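CheA (Treponema denticola, PDB 6Y1Y) is a chemotaxis histidine kinase that probably autophosphorylates and passes the phosphate to CheB or CheY, represented here by its coiled-coil dimerization domain. Local coordinates at residues E64-G69 with N73-D78. Residues are numbered along the deposited sequence; the frame is centred on the assembly and turned at random.
Sequences EKIQQG and NSIKQD
Ile-66 and Ile-75 are the nearest pair of CA atoms between segments 64-69 and 73-78, 7.6 Å apart, an example of how an antiparallel helical hairpin closes with a few apolar side chains next to its connection. Helix 7-67 ends in a Schellman motif: Gly-69 leaves helical geometry with a phi of 95°, which suits glycine, and its N-H bonds to Ile-66 O (N to O 3.0 Å), one of the motif's two bonds. After a short connection, helix 72-87 runs back along the first helix.

The contact is purely apolar and rests on three side chains. Ile-75 points from its helix toward the other. Its CG2 methyl meets Ile-66 CD1 at 3.8 Å, while its CG1 branch touches Ile-66 CG1 at its base and ends with CD1 4.1 Å from Lys-65 CB. Ile-66 sets off along the flank of its helix, but an extended CG1 arm (chi2 167°) carries CD1 across to the partner. Only the root of Lys-65 takes part; the rest of its chain leads away, and NZ makes a weak hydrogen bond to Tyr-70 OH.

One turn further along helix 72-87, Asp-78 ties the arms together through a salt bridge to Lys-58 and a hydrogen bond to Tyr-62. The second subunit packs Leu-63 on Ile-66 and Met-59 on Ile-75, so the hairpin tip joins the subunit interface, as in the four-helix bundle of paired CheA dimerization-domain hairpins.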
loop_
_atom_site.group_PDB
_atom_site.type_symbol
_atom_site.label_atom_id
_atom_site.label_comp_id
_atom_site.label_asym_id
_atom_site.label_seq_id
_atom_site.Cartn_x
_atom_site.Cartn_y
_atom_site.Cartn_z
ATOM N N GLU B 64 -16.685 36.346 10.572
ATOM C CA GLU B 64 -17.630 37.075 11.409
ATOM C C GLU B 64 -16.928 37.721 12.599
ATOM O O GLU B 64 -17.202 38.875 12.942
ATOM C CB GLU B 64 -18.732 36.130 11.883
ATOM C CG GLU B 64 -19.944 36.808 12.480
ATOM C CD GLU B 64 -21.190 35.956 12.340
ATOM O OE1 GLU B 64 -21.237 34.869 12.958
ATOM O OE2 GLU B 64 -22.118 36.373 11.615
ATOM N N LYS B 65 -16.005 37.000 13.234
ATOM C CA LYS B 65 -15.323 37.546 14.403
ATOM C C LYS B 65 -14.440 38.735 14.034
ATOM O O LYS B 65 -14.307 39.679 14.819
ATOM C CB LYS B 65 -14.546 36.444 15.116
ATOM C CG LYS B 65 -15.492 35.431 15.752
ATOM C CD LYS B 65 -14.763 34.255 16.347
ATOM C CE LYS B 65 -15.553 33.649 17.497
ATOM N NZ LYS B 65 -16.673 34.533 17.920
ATOM N N ILE B 66 -13.787 38.696 12.871
ATOM C CA ILE B 66 -13.032 39.865 12.434
ATOM C C ILE B 66 -13.961 41.072 12.323
ATOM O O ILE B 66 -13.626 42.180 12.768
ATOM C CB ILE B 66 -12.317 39.574 11.100
ATOM C CG1 ILE B 66 -11.155 38.598 11.311
ATOM C CG2 ILE B 66 -11.821 40.867 10.458
ATOM C CD1 ILE B 66 -10.612 38.017 10.020
ATOM N N GLN B 67 -15.157 40.863 11.768
ATOM C CA GLN B 67 -16.131 41.944 11.633
ATOM C C GLN B 67 -16.638 42.431 12.977
ATOM O O GLN B 67 -17.016 43.603 13.110
ATOM C CB GLN B 67 -17.311 41.484 10.787
ATOM C CG GLN B 67 -17.038 41.552 9.332
ATOM C CD GLN B 67 -16.352 42.837 8.925
ATOM O OE1 GLN B 67 -15.129 42.878 8.787
ATOM N NE2 GLN B 67 -17.134 43.892 8.731
ATOM N N GLN B 68 -16.671 41.556 13.973
ATOM C CA GLN B 68 -17.094 41.955 15.304
ATOM C C GLN B 68 -15.976 42.620 16.097
ATOM O O GLN B 68 -16.202 43.003 17.250
ATOM C CB GLN B 68 -17.643 40.738 16.056
ATOM C CG GLN B 68 -18.884 40.142 15.390
ATOM C CD GLN B 68 -19.243 38.763 15.910
ATOM O OE1 GLN B 68 -18.508 38.173 16.699
ATOM N NE2 GLN B 68 -20.386 38.245 15.471
ATOM N N GLY B 69 -14.795 42.793 15.509
ATOM C CA GLY B 69 -13.716 43.503 16.162
ATOM C C GLY B 69 -12.693 42.670 16.902
ATOM O O GLY B 69 -11.911 43.237 17.671
ATOM N N ASN B 73 -4.856 39.387 14.296
ATOM C CA ASN B 73 -3.674 38.515 14.289
ATOM C C ASN B 73 -3.974 37.157 14.888
ATOM O O ASN B 73 -3.521 36.129 14.361
ATOM C CB ASN B 73 -2.496 39.156 15.038
ATOM C CG ASN B 73 -1.806 40.251 14.231
ATOM O OD1 ASN B 73 -1.318 41.231 14.790
ATOM N ND2 ASN B 73 -1.825 40.121 12.901
ATOM N N SER B 74 -4.775 37.117 15.954
ATOM C CA SER B 74 -5.125 35.841 16.568
ATOM C C SER B 74 -5.923 34.964 15.609
ATOM O O SER B 74 -5.751 33.740 15.576
ATOM C CB SER B 74 -5.925 36.076 17.851
ATOM O OG SER B 74 -7.315 36.314 17.588
ATOM N N ILE B 75 -6.790 35.583 14.807
ATOM C CA ILE B 75 -7.541 34.848 13.797
ATOM C C ILE B 75 -6.607 34.304 12.725
ATOM O O ILE B 75 -6.617 33.108 12.417
ATOM C CB ILE B 75 -8.622 35.765 13.195
ATOM C CG1 ILE B 75 -9.627 36.185 14.272
ATOM C CG2 ILE B 75 -9.257 35.105 11.981
ATOM C CD1 ILE B 75 -10.713 35.182 14.515
ATOM N N LYS B 76 -5.771 35.173 12.158
ATOM C CA LYS B 76 -4.814 34.741 11.145
ATOM C C LYS B 76 -3.921 33.619 11.658
ATOM O O LYS B 76 -3.695 32.617 10.966
ATOM C CB LYS B 76 -3.960 35.931 10.716
ATOM C CG LYS B 76 -2.935 35.590 9.645
ATOM C CD LYS B 76 -2.986 36.591 8.505
ATOM C CE LYS B 76 -2.329 36.042 7.249
ATOM N NZ LYS B 76 -2.497 36.979 6.097
ATOM N N GLN B 77 -3.399 33.776 12.870
ATOM C CA GLN B 77 -2.507 32.772 13.436
ATOM C C GLN B 77 -3.212 31.440 13.625
ATOM O O GLN B 77 -2.648 30.383 13.308
ATOM C CB GLN B 77 -1.924 33.278 14.756
ATOM C CG GLN B 77 -0.814 34.287 14.539
ATOM C CD GLN B 77 -0.322 34.936 15.820
ATOM O OE1 GLN B 77 -0.920 34.785 16.884
ATOM N NE2 GLN B 77 0.786 35.666 15.716
ATOM N N ASP B 78 -4.442 31.456 14.144
ATOM C CA ASP B 78 -5.108 30.186 14.400
ATOM C C ASP B 78 -5.437 29.467 13.099
ATOM O O ASP B 78 -5.310 28.241 13.025
ATOM C CB ASP B 78 -6.352 30.376 15.266
ATOM C CG ASP B 78 -6.829 29.071 15.876
ATOM O OD1 ASP B 78 -6.054 28.412 16.610
ATOM O OD2 ASP B 78 -7.977 28.673 15.608
#